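CRP-like protein Clp (Xanthomonas campestris pv. campestris, PDB 3IWZ) acts as a global transcriptional regulator that activates or represses virulence genes in the diffusible signal factor pathway, and appears to lose its DNA-binding ability on binding c-di-GMP. Local coordinates at residues 22-33 / 125-136. Numbering follows the deposited sequence.
Sequences LDAGTIERFLAH and SLSPDAPRILYA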
ATOM      1  N   LEU D  22      19.662  -6.398  -6.074  1.00 51.56           N
ATOM      2  CA  LEU D  22      20.021  -7.014  -7.379  1.00 51.60           C
ATOM      3  C   LEU D  22      21.182  -6.261  -8.023  1.00 51.62           C
ATOM      4  O   LEU D  22      21.244  -5.028  -7.967  1.00 50.96           O
ATOM      5  CB  LEU D  22      18.804  -7.016  -8.318  1.00 49.62           C
ATOM      6  CG  LEU D  22      18.331  -5.698  -8.937  1.00 47.96           C
ATOM      7  CD1 LEU D  22      16.923  -5.912  -9.477  1.00 46.34           C
ATOM      8  CD2 LEU D  22      18.344  -4.566  -7.917  1.00 47.42           C
ATOM      9  N   ASP D  23      22.093  -7.021  -8.632  1.00 52.44           N
ATOM     10  CA  ASP D  23      23.289  -6.485  -9.293  1.00 52.78           C
ATOM     11  C   ASP D  23      23.058  -5.993 -10.719  1.00 53.37           C
ATOM     12  O   ASP D  23      21.995  -6.212 -11.301  1.00 53.47           O
ATOM     13  CB  ASP D  23      24.384  -7.553  -9.326  1.00 52.92           C
ATOM     14  CG  ASP D  23      23.902  -8.859  -9.932  1.00 52.55           C
ATOM     15  OD1 ASP D  23      23.247  -9.644  -9.212  1.00 53.11           O
ATOM     16  OD2 ASP D  23      24.163  -9.094 -11.129  1.00 50.39           O
ATOM     17  N   ALA D  24      24.078  -5.341 -11.276  1.00 54.01           N
ATOM     18  CA  ALA D  24      24.019  -4.808 -12.634  1.00 53.26           C
ATOM     19  C   ALA D  24      24.047  -5.933 -13.651  1.00 53.51           C
ATOM     20  O   ALA D  24      23.690  -5.739 -14.810  1.00 54.24           O
ATOM     21  CB  ALA D  24      25.180  -3.864 -12.879  1.00 53.55           C
ATOM     22  N   GLY D  25      24.483  -7.109 -13.211  1.00 54.19           N
ATOM     23  CA  GLY D  25      24.547  -8.257 -14.101  1.00 53.05           C
ATOM     24  C   GLY D  25      23.172  -8.867 -14.288  1.00 53.28           C
ATOM     25  O   GLY D  25      22.796  -9.269 -15.393  1.00 53.77           O
ATOM     26  N   THR D  26      22.418  -8.940 -13.198  1.00 53.04           N
ATOM     27  CA  THR D  26      21.072  -9.489 -13.250  1.00 52.23           C
ATOM     28  C   THR D  26      20.199  -8.504 -14.027  1.00 51.71           C
ATOM     29  O   THR D  26      19.342  -8.901 -14.821  1.00 52.93           O
ATOM     30  CB  THR D  26      20.489  -9.675 -11.833  1.00 52.50           C
ATOM     31  OG1 THR D  26      21.356 -10.513 -11.058  1.00 52.52           O
ATOM     32  CG2 THR D  26      19.116 -10.314 -11.907  1.00 52.08           C
ATOM     33  N   ILE D  27      20.434  -7.215 -13.798  1.00 50.42           N
ATOM     34  CA  ILE D  27      19.675  -6.163 -14.463  1.00 50.24           C
ATOM     35  C   ILE D  27      19.847  -6.156 -15.976  1.00 50.19           C
ATOM     36  O   ILE D  27      18.866  -6.060 -16.711  1.00 49.24           O
ATOM     37  CB  ILE D  27      20.046  -4.759 -13.904  1.00 50.08           C
ATOM     38  CG1 ILE D  27      19.403  -4.575 -12.526  1.00 50.78           C
ATOM     39  CG2 ILE D  27      19.601  -3.663 -14.875  1.00 48.37           C
ATOM     40  CD1 ILE D  27      19.464  -3.157 -11.992  1.00 50.21           C
ATOM     41  N   GLU D  28      21.091  -6.247 -16.435  1.00 50.91           N
ATOM     42  CA  GLU D  28      21.366  -6.247 -17.869  1.00 51.45           C
ATOM     43  C   GLU D  28      20.747  -7.441 -18.577  1.00 50.27           C
ATOM     44  O   GLU D  28      20.166  -7.292 -19.649  1.00 50.29           O
ATOM     45  CB  GLU D  28      22.873  -6.209 -18.130  1.00 52.34           C
ATOM     46  CG  GLU D  28      23.521  -4.943 -17.608  1.00 57.68           C
ATOM     47  CD  GLU D  28      22.726  -3.699 -17.969  1.00 60.06           C
ATOM     48  OE1 GLU D  28      22.597  -2.801 -17.104  1.00 61.55           O
ATOM     49  OE2 GLU D  28      22.234  -3.621 -19.116  1.00 61.72           O
ATOM     50  N   ARG D  29      20.872  -8.627 -17.991  1.00 49.44           N
ATOM     51  CA  ARG D  29      20.290  -9.808 -18.615  1.00 49.82           C
ATOM     52  C   ARG D  29      18.785  -9.637 -18.673  1.00 49.56           C
ATOM     53  O   ARG D  29      18.142 -10.041 -19.635  1.00 50.71           O
ATOM     54  CB  ARG D  29      20.634 -11.068 -17.829  1.00 48.67           C
ATOM     55  CG  ARG D  29      22.084 -11.470 -17.931  1.00 49.74           C
ATOM     56  CD  ARG D  29      22.281 -12.887 -17.429  1.00 49.89           C
ATOM     57  NE  ARG D  29      22.116 -12.981 -15.986  1.00 49.29           N
ATOM     58  CZ  ARG D  29      22.942 -12.421 -15.111  1.00 49.92           C
ATOM     59  NH1 ARG D  29      22.730 -12.550 -13.810  1.00 48.62           N
ATOM     60  NH2 ARG D  29      23.985 -11.731 -15.543  1.00 50.57           N
ATOM     61  N   PHE D  30      18.225  -9.029 -17.636  1.00 50.02           N
ATOM     62  CA  PHE D  30      16.792  -8.805 -17.595  1.00 49.26           C
ATOM     63  C   PHE D  30      16.378  -7.870 -18.726  1.00 49.46           C
ATOM     64  O   PHE D  30      15.334  -8.063 -19.345  1.00 49.77           O
ATOM     65  CB  PHE D  30      16.378  -8.199 -16.255  1.00 48.46           C
ATOM     66  CG  PHE D  30      14.990  -7.650 -16.258  1.00 48.69           C
ATOM     67  CD1 PHE D  30      13.894  -8.498 -16.303  1.00 49.88           C
ATOM     68  CD2 PHE D  30      14.776  -6.278 -16.268  1.00 50.54           C
ATOM     69  CE1 PHE D  30      12.595  -7.992 -16.364  1.00 49.91           C
ATOM     70  CE2 PHE D  30      13.477  -5.756 -16.331  1.00 52.34           C
ATOM     71  CZ  PHE D  30      12.384  -6.617 -16.378  1.00 51.25           C
ATOM     72  N   LEU D  31      17.199  -6.857 -18.990  1.00 49.25           N
ATOM     73  CA  LEU D  31      16.911  -5.889 -20.041  1.00 50.58           C
ATOM     74  C   LEU D  31      17.161  -6.454 -21.439  1.00 51.24           C
ATOM     75  O   LEU D  31      16.555  -6.012 -22.415  1.00 50.79           O
ATOM     76  CB  LEU D  31      17.750  -4.624 -19.841  1.00 51.44           C
ATOM     77  CG  LEU D  31      17.556  -3.843 -18.538  1.00 51.55           C
ATOM     78  CD1 LEU D  31      18.409  -2.582 -18.580  1.00 51.41           C
ATOM     79  CD2 LEU D  31      16.083  -3.489 -18.355  1.00 50.73           C
ATOM     80  N   ALA D  32      18.049  -7.439 -21.531  1.00 51.73           N
ATOM     81  CA  ALA D  32      18.368  -8.051 -22.814  1.00 53.57           C
ATOM     82  C   ALA D  32      17.113  -8.560 -23.525  1.00 53.62           C
ATOM     83  O   ALA D  32      17.103  -8.689 -24.748  1.00 55.06           O
ATOM     84  CB  ALA D  32      19.368  -9.203 -22.622  1.00 51.56           C
ATOM     85  N   HIS D  33      16.060  -8.847 -22.762  1.00 53.92           N
ATOM     86  CA  HIS D  33      14.810  -9.348 -23.336  1.00 52.44           C
ATOM     87  C   HIS D  33      13.712  -8.284 -23.338  1.00 52.94           C
ATOM     88  O   HIS D  33      12.571  -8.564 -23.707  1.00 53.77           O
ATOM     89  CB  HIS D  33      14.294 -10.570 -22.556  1.00 51.24           C
ATOM     90  CG  HIS D  33      15.279 -11.694 -22.441  1.00 51.13           C
ATOM     91  ND1 HIS D  33      16.246 -11.742 -21.459  1.00 51.12           N
ATOM     92  CD2 HIS D  33      15.431 -12.825 -23.171  1.00 49.57           C
ATOM     93  CE1 HIS D  33      16.948 -12.853 -21.585  1.00 49.99           C
ATOM     94  NE2 HIS D  33      16.473 -13.528 -22.617  1.00 50.56           N
ATOM     95  N   SER D 125      16.297 -19.174 -19.286  1.00 55.56           N
ATOM     96  CA  SER D 125      17.565 -18.486 -19.063  1.00 55.25           C
ATOM     97  C   SER D 125      17.586 -17.464 -17.930  1.00 55.52           C
ATOM     98  O   SER D 125      18.640 -16.893 -17.640  1.00 56.48           O
ATOM     99  CB  SER D 125      18.035 -17.810 -20.355  1.00 55.02           C
ATOM    100  OG  SER D 125      17.207 -16.717 -20.707  1.00 53.11           O
ATOM    101  N   LEU D 126      16.444 -17.230 -17.287  1.00 55.78           N
ATOM    102  CA  LEU D 126      16.382 -16.255 -16.191  1.00 55.65           C
ATOM    103  C   LEU D 126      16.080 -16.878 -14.828  1.00 55.25           C
ATOM    104  O   LEU D 126      16.070 -16.190 -13.808  1.00 54.69           O
ATOM    105  CB  LEU D 126      15.355 -15.158 -16.516  1.00 55.37           C
ATOM    106  CG  LEU D 126      15.895 -13.866 -17.155  1.00 55.18           C
ATOM    107  CD1 LEU D 126      16.984 -14.188 -18.170  1.00 53.67           C
ATOM    108  CD2 LEU D 126      14.740 -13.094 -17.799  1.00 52.82           C
ATOM    109  N   SER D 127      15.853 -18.187 -14.817  1.00 56.55           N
ATOM    110  CA  SER D 127      15.553 -18.921 -13.590  1.00 56.58           C
ATOM    111  C   SER D 127      16.494 -18.563 -12.429  1.00 55.64           C
ATOM    112  O   SER D 127      16.045 -18.384 -11.294  1.00 56.67           O
ATOM    113  CB  SER D 127      15.606 -20.432 -13.870  1.00 58.50           C
ATOM    114  OG  SER D 127      15.082 -21.188 -12.791  1.00 60.74           O
ATOM    115  N   PRO D 128      17.810 -18.455 -12.695  1.00 53.85           N
ATOM    116  CA  PRO D 128      18.776 -18.116 -11.639  1.00 52.23           C
ATOM    117  C   PRO D 128      18.636 -16.676 -11.139  1.00 51.01           C
ATOM    118  O   PRO D 128      19.068 -16.338 -10.036  1.00 50.46           O
ATOM    119  CB  PRO D 128      20.128 -18.347 -12.317  1.00 53.72           C
ATOM    120  CG  PRO D 128      19.817 -19.376 -13.381  1.00 53.73           C
ATOM    121  CD  PRO D 128      18.511 -18.861 -13.926  1.00 53.41           C
ATOM    122  N   ASP D 129      18.042 -15.829 -11.969  1.00 49.88           N
ATOM    123  CA  ASP D 129      17.839 -14.430 -11.626  1.00 48.73           C
ATOM    124  C   ASP D 129      16.491 -14.224 -10.920  1.00 48.22           C
ATOM    125  O   ASP D 129      16.282 -13.214 -10.254  1.00 47.97           O
ATOM    126  CB  ASP D 129      17.910 -13.583 -12.900  1.00 48.60           C
ATOM    127  CG  ASP D 129      19.275 -13.656 -13.582  1.00 49.96           C
ATOM    128  OD1 ASP D 129      19.350 -13.416 -14.808  1.00 51.02           O
ATOM    129  OD2 ASP D 129      20.274 -13.942 -12.891  1.00 48.74           O
ATOM    130  N   ALA D 130      15.590 -15.193 -11.062  1.00 48.59           N
ATOM    131  CA  ALA D 130      14.260 -15.121 -10.458  1.00 48.64           C
ATOM    132  C   ALA D 130      14.296 -14.705  -8.991  1.00 49.18           C
ATOM    133  O   ALA D 130      13.614 -13.765  -8.593  1.00 51.03           O
ATOM    134  CB  ALA D 130      13.548 -16.464 -10.607  1.00 48.80           C
ATOM    135  N   PRO D 131      15.096 -15.398  -8.163  1.00 48.89           N
ATOM    136  CA  PRO D 131      15.172 -15.038  -6.742  1.00 47.67           C
ATOM    137  C   PRO D 131      15.477 -13.556  -6.508  1.00 45.80           C
ATOM    138  O   PRO D 131      14.774 -12.889  -5.747  1.00 46.61           O
ATOM    139  CB  PRO D 131      16.279 -15.948  -6.216  1.00 48.08           C
ATOM    140  CG  PRO D 131      16.116 -17.168  -7.065  1.00 49.26           C
ATOM    141  CD  PRO D 131      15.925 -16.580  -8.445  1.00 47.63           C
ATOM    142  N   ARG D 132      16.523 -13.046  -7.155  1.00 43.33           N
ATOM    143  CA  ARG D 132      16.895 -11.636  -6.994  1.00 42.70           C
ATOM    144  C   ARG D 132      15.859 -10.679  -7.566  1.00 40.68           C
ATOM    145  O   ARG D 132      15.664  -9.588  -7.040  1.00 38.69           O
ATOM    146  CB  ARG D 132      18.239 -11.331  -7.658  1.00 42.36           C
ATOM    147  CG  ARG D 132      19.446 -11.484  -6.755  1.00 46.68           C
ATOM    148  CD  ARG D 132      20.711 -11.104  -7.504  1.00 48.86           C
ATOM    149  NE  ARG D 132      20.929 -11.959  -8.672  1.00 51.49           N
ATOM    150  CZ  ARG D 132      21.412 -13.199  -8.614  1.00 51.32           C
ATOM    151  NH1 ARG D 132      21.733 -13.734  -7.442  1.00 49.16           N
ATOM    152  NH2 ARG D 132      21.575 -13.905  -9.731  1.00 51.23           N
ATOM    153  N   ILE D 133      15.206 -11.077  -8.652  1.00 40.33           N
ATOM    154  CA  ILE D 133      14.203 -10.219  -9.261  1.00 39.63           C
ATOM    155  C   ILE D 133      13.019 -10.066  -8.300  1.00 39.55           C
ATOM    156  O   ILE D 133      12.675  -8.957  -7.877  1.00 39.85           O
ATOM    157  CB  ILE D 133      13.681 -10.808 -10.582  1.00 39.19           C
ATOM    158  CG1 ILE D 133      14.845 -11.132 -11.529  1.00 40.43           C
ATOM    159  CG2 ILE D 133      12.726  -9.819 -11.233  1.00 38.51           C
ATOM    160  CD1 ILE D 133      15.582  -9.938 -12.066  1.00 38.97           C
ATOM    161  N   LEU D 134      12.403 -11.192  -7.960  1.00 38.64           N
ATOM    162  CA  LEU D 134      11.257 -11.207  -7.063  1.00 38.39           C
ATOM    163  C   LEU D 134      11.532 -10.481  -5.755  1.00 36.31           C
ATOM    164  O   LEU D 134      10.690  -9.732  -5.266  1.00 37.64           O
ATOM    165  CB  LEU D 134      10.851 -12.648  -6.780  1.00 38.98           C
ATOM    166  CG  LEU D 134      10.383 -13.385  -8.025  1.00 38.92           C
ATOM    167  CD1 LEU D 134      10.256 -14.872  -7.727  1.00 38.90           C
ATOM    168  CD2 LEU D 134       9.054 -12.785  -8.483  1.00 39.29           C
ATOM    169  N   TYR D 135      12.719 -10.691  -5.199  1.00 34.62           N
ATOM    170  CA  TYR D 135      13.077 -10.038  -3.948  1.00 32.97           C
ATOM    171  C   TYR D 135      13.157  -8.527  -4.144  1.00 32.63           C
ATOM    172  O   TYR D 135      12.690  -7.766  -3.299  1.00 33.10           O
ATOM    173  CB  TYR D 135      14.417 -10.567  -3.433  1.00 33.86           C
ATOM    174  CG  TYR D 135      14.859  -9.931  -2.134  1.00 35.23           C
ATOM    175  CD1 TYR D 135      14.248 -10.263  -0.930  1.00 35.97           C
ATOM    176  CD2 TYR D 135      15.852  -8.953  -2.122  1.00 36.21           C
ATOM    177  CE1 TYR D 135      14.608  -9.636   0.256  1.00 38.10           C
ATOM    178  CE2 TYR D 135      16.222  -8.316  -0.939  1.00 38.58           C
ATOM    179  CZ  TYR D 135      15.593  -8.660   0.244  1.00 37.64           C
ATOM    180  OH  TYR D 135      15.924  -8.003   1.406  1.00 38.99           O
ATOM    181  N   ALA D 136      13.760  -8.087  -5.246  1.00 29.52           N
ATOM    182  CA  ALA D 136      13.856  -6.652  -5.508  1.00 30.36           C
ATOM    183  C   ALA D 136      12.449  -6.062  -5.586  1.00 30.92           C
ATOM    184  O   ALA D 136      12.173  -5.020  -4.996  1.00 30.97           O
ATOM    185  CB  ALA D 136      14.602  -6.387  -6.809  1.00 30.84           C
TER
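Arg29 grips Asp129 side-on: NE donates to the syn lone pair of OD1 at 3.0 Å, while NH1 reaches OD2 at 3.0 Å, nearly straight at 174°. Arginine suits this place because its NE and NH1 edge can match both oxygens of one carboxylate. Arg132, three residues after Asp129, sends NE to Thr26 OG1 at 2.8 Å, and its NH2 adds a weak hydrogen bond to Asp129 OD2, part of a salt bridge. Thr26 suits its buried place by carrying both a hydroxyl and a methyl: with OG1 beside the backbone N (chi1 -57°), the hydroxyl accepts from Arg132 NE and donates to Asp23 OD1, and CG2 lies 3.6 Å from Ile133 CD1. Asp23 is the N-cap of helix 24-32, its short carboxylate reaching back so that OD2 accepts from Thr26 N; OD1 faces Arg132 NE at 3.3 Å by charge alone, well out of the guanidinium plane. At the flanks, small Ala136 lets Leu22 CD1 pack on its CB, and the His33 ring, tied by ND1 to Arg29 O, lies against Leu126. This four-residue salt-bridge network joins two nearly perpendicular helices of a CRP-type cyclic nucleotide-binding domain, where the long dimerisation helix 130-157 begins across the first modelled helix, 24-32.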